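Local coordinates for protein lipid A deacylase PagL (Pseudomonas aeruginosa, PDB 2ERV) that hydrolyses the ester bond at the 3 position of lipid A in the outer membrane, releasing the primary fatty acyl chain of lipopolysaccharide, at residues F88-G99 against K133-S141. Sequence-based numbering, arbitrary orientation.
Sequences FSGTRVGDQNLG and KQPNDGIES
At one end of the PagL beta-barrel, the connection between strands 75-88 and 102-114, a small hairpin closed by a type II' turn from Val-93 to Gln-96, packs against the loop leading into strand 139-149. Asn-97 and Asp-137 grip each other twice: Asn-97 N gives a straight bond (2.8 Å, 164°) to Asp-137 OD2, meeting it from above the carboxylate plane, and Asp-137 N returns one to Asn-97 O at 2.9 Å. Beside them the bent Gln-96 chain (chi2 -55°) lets NE2 donate a hydrogen bond to Gly-138 O (3.1 Å), nearly in line with the C=O, and the oxygen lies close to the plane of the glutamine amide. The Asn-97 amide crosses the ring of Pro-135, which follows a cis peptide bond, while OD1 accepts from the backbone N of Gly-99, two residues on, which makes an Asx turn. Just after Ile-139, strand 139-149 carries Glu-140 of the charge relay system, whose OE2 is hydrogen-bonded to His-126 ND1. Ile-139 reaches with CD1 to Val-93 CG1 (3.7 Å); its CG2 lies 4.1 Å from Leu-98 CD2, and the other leucine methyl, CD1, sits over the centre of the Phe-88 ring. A water donates to Leu-98 O and Asn-136 OD1 and accepts from Gly-138 N, joining the loops; Asn-136 OD1 also takes a bond from the backbone N of Asn-129, a residue critical for activity.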
ATOM      1  N   PHE A  88     -10.195  -9.258  -3.216  1.00 25.10           N
ATOM      2  CA  PHE A  88     -10.260  -9.868  -1.912  1.00 26.96           C
ATOM      3  C   PHE A  88     -10.812 -11.294  -2.024  1.00 27.87           C
ATOM      4  O   PHE A  88     -11.553 -11.628  -2.986  1.00 27.77           O
ATOM      5  CB  PHE A  88     -11.132  -9.038  -0.943  1.00 26.02           C
ATOM      6  CG  PHE A  88     -10.469  -7.744  -0.465  1.00 24.79           C
ATOM      7  CD1 PHE A  88     -10.025  -7.622   0.855  1.00 22.88           C
ATOM      8  CD2 PHE A  88     -10.342  -6.646  -1.314  1.00 25.19           C
ATOM      9  CE1 PHE A  88      -9.413  -6.384   1.326  1.00 21.10           C
ATOM     10  CE2 PHE A  88      -9.707  -5.426  -0.884  1.00 24.09           C
ATOM     11  CZ  PHE A  88      -9.273  -5.300   0.449  1.00 23.27           C
ATOM     12  N   SER A  89     -10.458 -12.110  -1.037  1.00 28.48           N
ATOM     13  CA  SER A  89     -10.899 -13.507  -0.994  1.00 29.42           C
ATOM     14  C   SER A  89     -12.360 -13.644  -0.574  1.00 30.83           C
ATOM     15  O   SER A  89     -12.924 -14.742  -0.682  1.00 32.81           O
ATOM     16  CB  SER A  89      -9.957 -14.333  -0.103  1.00 28.19           C
ATOM     17  OG  SER A  89     -10.152 -13.984   1.251  1.00 27.03           O
ATOM     18  N   GLY A  90     -12.990 -12.558  -0.112  1.00 30.77           N
ATOM     19  CA  GLY A  90     -14.459 -12.556   0.152  1.00 31.09           C
ATOM     20  C   GLY A  90     -14.956 -11.122   0.137  1.00 31.85           C
ATOM     21  O   GLY A  90     -14.157 -10.192  -0.045  1.00 32.43           O
ATOM     22  N   THR A  91     -16.258 -10.916   0.301  1.00 31.50           N
ATOM     23  CA  THR A  91     -16.803  -9.563   0.278  1.00 30.70           C
ATOM     24  C   THR A  91     -16.912  -8.966   1.675  1.00 30.36           C
ATOM     25  O   THR A  91     -17.211  -7.779   1.802  1.00 30.50           O
ATOM     26  CB  THR A  91     -18.202  -9.544  -0.369  1.00 31.91           C
ATOM     27  OG1 THR A  91     -19.031 -10.477   0.319  1.00 29.33           O
ATOM     28  CG2 THR A  91     -18.187 -10.108  -1.819  1.00 30.01           C
ATOM     29  N   ARG A  92     -16.749  -9.780   2.715  1.00 29.21           N
ATOM     30  CA  ARG A  92     -16.764  -9.282   4.096  1.00 30.11           C
ATOM     31  C   ARG A  92     -15.375  -9.447   4.697  1.00 29.04           C
ATOM     32  O   ARG A  92     -14.819 -10.518   4.660  1.00 30.17           O
ATOM     33  CB  ARG A  92     -17.761 -10.064   4.935  1.00 29.79           C
ATOM     34  CG  ARG A  92     -19.204  -9.720   4.632  1.00 31.42           C
ATOM     35  CD  ARG A  92     -20.182 -10.749   5.217  1.00 30.47           C
ATOM     36  NE  ARG A  92     -21.484 -10.097   5.358  1.00 34.14           N
ATOM     37  CZ  ARG A  92     -22.434 -10.161   4.457  1.00 36.29           C
ATOM     38  NH1 ARG A  92     -22.227 -10.854   3.346  1.00 38.05           N
ATOM     39  NH2 ARG A  92     -23.584  -9.517   4.642  1.00 37.15           N
ATOM     40  N   VAL A  93     -14.805  -8.368   5.208  1.00 28.81           N
ATOM     41  CA  VAL A  93     -13.422  -8.350   5.686  1.00 26.77           C
ATOM     42  C   VAL A  93     -13.441  -7.529   6.967  1.00 27.08           C
ATOM     43  O   VAL A  93     -14.039  -6.440   7.005  1.00 24.76           O
ATOM     44  CB  VAL A  93     -12.486  -7.650   4.654  1.00 27.29           C
ATOM     45  CG1 VAL A  93     -11.016  -7.674   5.082  1.00 23.60           C
ATOM     46  CG2 VAL A  93     -12.625  -8.312   3.248  1.00 26.51           C
ATOM     47  N   GLY A  94     -12.815  -8.054   8.011  1.00 25.63           N
ATOM     48  CA  GLY A  94     -12.796  -7.398   9.293  1.00 26.79           C
ATOM     49  C   GLY A  94     -14.224  -7.139   9.725  1.00 27.15           C
ATOM     50  O   GLY A  94     -15.056  -8.046   9.661  1.00 26.54           O
ATOM     51  N   ASP A  95     -14.517  -5.900  10.107  1.00 26.84           N
ATOM     52  CA  ASP A  95     -15.873  -5.501  10.473  1.00 27.74           C
ATOM     53  C   ASP A  95     -16.651  -4.967   9.268  1.00 27.78           C
ATOM     54  O   ASP A  95     -17.702  -4.383   9.450  1.00 26.12           O
ATOM     55  CB  ASP A  95     -15.839  -4.378  11.523  1.00 28.56           C
ATOM     56  CG  ASP A  95     -15.391  -4.830  12.895  1.00 30.19           C
ATOM     57  OD1 ASP A  95     -15.239  -6.052  13.184  1.00 28.74           O
ATOM     58  OD2 ASP A  95     -15.144  -3.976  13.769  1.00 33.22           O
ATOM     59  N   GLN A  96     -16.145  -5.138   8.037  1.00 27.41           N
ATOM     60  CA  GLN A  96     -16.653  -4.373   6.878  1.00 26.39           C
ATOM     61  C   GLN A  96     -17.328  -5.251   5.824  1.00 26.77           C
ATOM     62  O   GLN A  96     -16.838  -6.306   5.506  1.00 26.38           O
ATOM     63  CB  GLN A  96     -15.518  -3.604   6.176  1.00 26.24           C
ATOM     64  CG  GLN A  96     -14.644  -2.672   7.079  1.00 26.37           C
ATOM     65  CD  GLN A  96     -15.466  -1.652   7.868  1.00 29.57           C
ATOM     66  OE1 GLN A  96     -15.663  -1.833   9.067  1.00 32.05           O
ATOM     67  NE2 GLN A  96     -15.905  -0.577   7.210  1.00 26.57           N
ATOM     68  N   ASN A  97     -18.456  -4.792   5.282  1.00 27.06           N
ATOM     69  CA  ASN A  97     -19.051  -5.452   4.120  1.00 28.33           C
ATOM     70  C   ASN A  97     -18.692  -4.633   2.916  1.00 28.05           C
ATOM     71  O   ASN A  97     -19.235  -3.538   2.711  1.00 28.23           O
ATOM     72  CB  ASN A  97     -20.555  -5.584   4.289  1.00 27.48           C
ATOM     73  CG  ASN A  97     -21.227  -6.347   3.139  1.00 30.28           C
ATOM     74  OD1 ASN A  97     -20.630  -6.631   2.115  1.00 34.49           O
ATOM     75  ND2 ASN A  97     -22.499  -6.615   3.303  1.00 31.13           N
ATOM     76  N   LEU A  98     -17.713  -5.115   2.160  1.00 28.17           N
ATOM     77  CA  LEU A  98     -17.221  -4.403   0.982  1.00 29.25           C
ATOM     78  C   LEU A  98     -18.171  -4.427  -0.219  1.00 31.57           C
ATOM     79  O   LEU A  98     -18.019  -3.627  -1.155  1.00 32.43           O
ATOM     80  CB  LEU A  98     -15.889  -4.984   0.555  1.00 29.64           C
ATOM     81  CG  LEU A  98     -14.769  -4.993   1.602  1.00 28.41           C
ATOM     82  CD1 LEU A  98     -13.564  -5.610   0.969  1.00 28.84           C
ATOM     83  CD2 LEU A  98     -14.520  -3.540   1.979  1.00 28.20           C
ATOM     84  N   GLY A  99     -19.099  -5.385  -0.231  1.00 32.39           N
ATOM     85  CA  GLY A  99     -20.038  -5.519  -1.355  1.00 34.39           C
ATOM     86  C   GLY A  99     -19.482  -6.356  -2.485  1.00 34.35           C
ATOM     87  O   GLY A  99     -20.133  -7.294  -2.965  1.00 34.30           O
ATOM     88  N   LYS A 133     -20.855  -1.442  -5.959  1.00 34.72           N
ATOM     89  CA  LYS A 133     -21.607  -2.523  -5.374  1.00 34.21           C
ATOM     90  C   LYS A 133     -21.853  -2.227  -3.907  1.00 34.48           C
ATOM     91  O   LYS A 133     -20.880  -2.128  -3.112  1.00 33.88           O
ATOM     92  CB  LYS A 133     -20.851  -3.845  -5.565  1.00 34.82           C
ATOM     93  CG  LYS A 133     -21.473  -5.004  -4.851  1.00 35.93           C
ATOM     94  CD  LYS A 133     -22.682  -5.510  -5.578  1.00 39.51           C
ATOM     95  CE  LYS A 133     -22.972  -6.924  -5.128  1.00 40.80           C
ATOM     96  NZ  LYS A 133     -24.365  -7.278  -5.536  1.00 43.87           N
ATOM     97  N   GLN A 134     -23.123  -2.070  -3.539  1.00 33.19           N
ATOM     98  CA  GLN A 134     -23.503  -1.764  -2.143  1.00 34.18           C
ATOM     99  C   GLN A 134     -23.231  -2.970  -1.250  1.00 34.25           C
ATOM    100  O   GLN A 134     -23.281  -4.089  -1.745  1.00 34.81           O
ATOM    101  CB  GLN A 134     -25.006  -1.390  -2.051  1.00 35.25           C
ATOM    102  CG  GLN A 134     -25.356  -0.051  -2.634  1.00 37.75           C
ATOM    103  CD  GLN A 134     -24.275   0.990  -2.407  1.00 40.36           C
ATOM    104  OE1 GLN A 134     -23.766   1.157  -1.295  1.00 39.90           O
ATOM    105  NE2 GLN A 134     -23.883   1.655  -3.473  1.00 43.27           N
ATOM    106  N   PRO A 135     -23.029  -2.792   0.068  1.00 34.21           N
ATOM    107  CA  PRO A 135     -23.004  -1.491   0.749  1.00 33.23           C
ATOM    108  C   PRO A 135     -21.656  -0.742   0.690  1.00 32.83           C
ATOM    109  O   PRO A 135     -21.514   0.322   1.325  1.00 32.29           O
ATOM    110  CB  PRO A 135     -23.321  -1.856   2.206  1.00 32.75           C
ATOM    111  CG  PRO A 135     -22.754  -3.203   2.344  1.00 33.70           C
ATOM    112  CD  PRO A 135     -22.965  -3.917   1.019  1.00 33.89           C
ATOM    113  N   ASN A 136     -20.685  -1.275  -0.042  1.00 31.50           N
ATOM    114  CA  ASN A 136     -19.393  -0.541  -0.201  1.00 31.08           C
ATOM    115  C   ASN A 136     -18.867   0.066   1.097  1.00 29.92           C
ATOM    116  O   ASN A 136     -18.691   1.288   1.184  1.00 29.25           O
ATOM    117  CB  ASN A 136     -19.574   0.572  -1.240  1.00 30.80           C
ATOM    118  CG  ASN A 136     -18.243   1.255  -1.611  1.00 31.52           C
ATOM    119  OD1 ASN A 136     -17.198   0.624  -1.597  1.00 29.85           O
ATOM    120  ND2 ASN A 136     -18.307   2.521  -1.993  1.00 27.91           N
ATOM    121  N   ASP A 137     -18.631  -0.751   2.135  1.00 29.75           N
ATOM    122  CA  ASP A 137     -18.247  -0.165   3.417  1.00 29.44           C
ATOM    123  C   ASP A 137     -16.831   0.450   3.347  1.00 28.57           C
ATOM    124  O   ASP A 137     -16.470   1.296   4.166  1.00 27.96           O
ATOM    125  CB  ASP A 137     -18.256  -1.186   4.540  1.00 30.39           C
ATOM    126  CG  ASP A 137     -19.648  -1.572   5.008  1.00 33.79           C
ATOM    127  OD1 ASP A 137     -20.663  -0.988   4.552  1.00 35.06           O
ATOM    128  OD2 ASP A 137     -19.799  -2.442   5.898  1.00 36.05           O
ATOM    129  N   GLY A 138     -16.044  -0.010   2.388  1.00 28.49           N
ATOM    130  CA  GLY A 138     -14.601   0.295   2.296  1.00 26.88           C
ATOM    131  C   GLY A 138     -13.843  -0.303   3.485  1.00 26.12           C
ATOM    132  O   GLY A 138     -14.440  -0.638   4.504  1.00 27.01           O
ATOM    133  N   ILE A 139     -12.519  -0.394   3.383  1.00 23.58           N
ATOM    134  CA  ILE A 139     -11.697  -0.737   4.540  1.00 21.88           C
ATOM    135  C   ILE A 139     -10.308  -0.094   4.315  1.00 22.40           C
ATOM    136  O   ILE A 139      -9.910   0.212   3.171  1.00 22.37           O
ATOM    137  CB  ILE A 139     -11.559  -2.275   4.669  1.00 21.76           C
ATOM    138  CG1 ILE A 139     -10.977  -2.710   6.061  1.00 21.48           C
ATOM    139  CG2 ILE A 139     -10.763  -2.817   3.512  1.00 21.01           C
ATOM    140  CD1 ILE A 139     -11.075  -4.219   6.347  1.00 21.26           C
ATOM    141  N   GLU A 140      -9.571   0.087   5.403  1.00 21.91           N
ATOM    142  CA  GLU A 140      -8.315   0.824   5.339  1.00 21.90           C
ATOM    143  C   GLU A 140      -7.269   0.038   6.086  1.00 22.52           C
ATOM    144  O   GLU A 140      -7.626  -0.752   6.979  1.00 22.08           O
ATOM    145  CB  GLU A 140      -8.457   2.196   6.016  1.00 21.00           C
ATOM    146  CG  GLU A 140      -9.387   3.207   5.303  1.00 23.19           C
ATOM    147  CD  GLU A 140     -10.882   2.966   5.561  1.00 27.45           C
ATOM    148  OE1 GLU A 140     -11.266   2.818   6.746  1.00 27.25           O
ATOM    149  OE2 GLU A 140     -11.682   2.938   4.563  1.00 26.61           O
ATOM    150  N   SER A 141      -6.007   0.290   5.749  1.00 22.24           N
ATOM    151  CA  SER A 141      -4.862  -0.290   6.453  1.00 23.40           C
ATOM    152  C   SER A 141      -3.847   0.862   6.676  1.00 23.12           C
ATOM    153  O   SER A 141      -3.452   1.567   5.737  1.00 22.55           O
ATOM    154  CB  SER A 141      -4.235  -1.433   5.625  1.00 24.03           C
ATOM    155  OG  SER A 141      -3.043  -1.950   6.256  1.00 27.07           O
TER
HETATM  156  O   HOH W   1     -16.190  -1.423  -0.176  1.00 29.37           O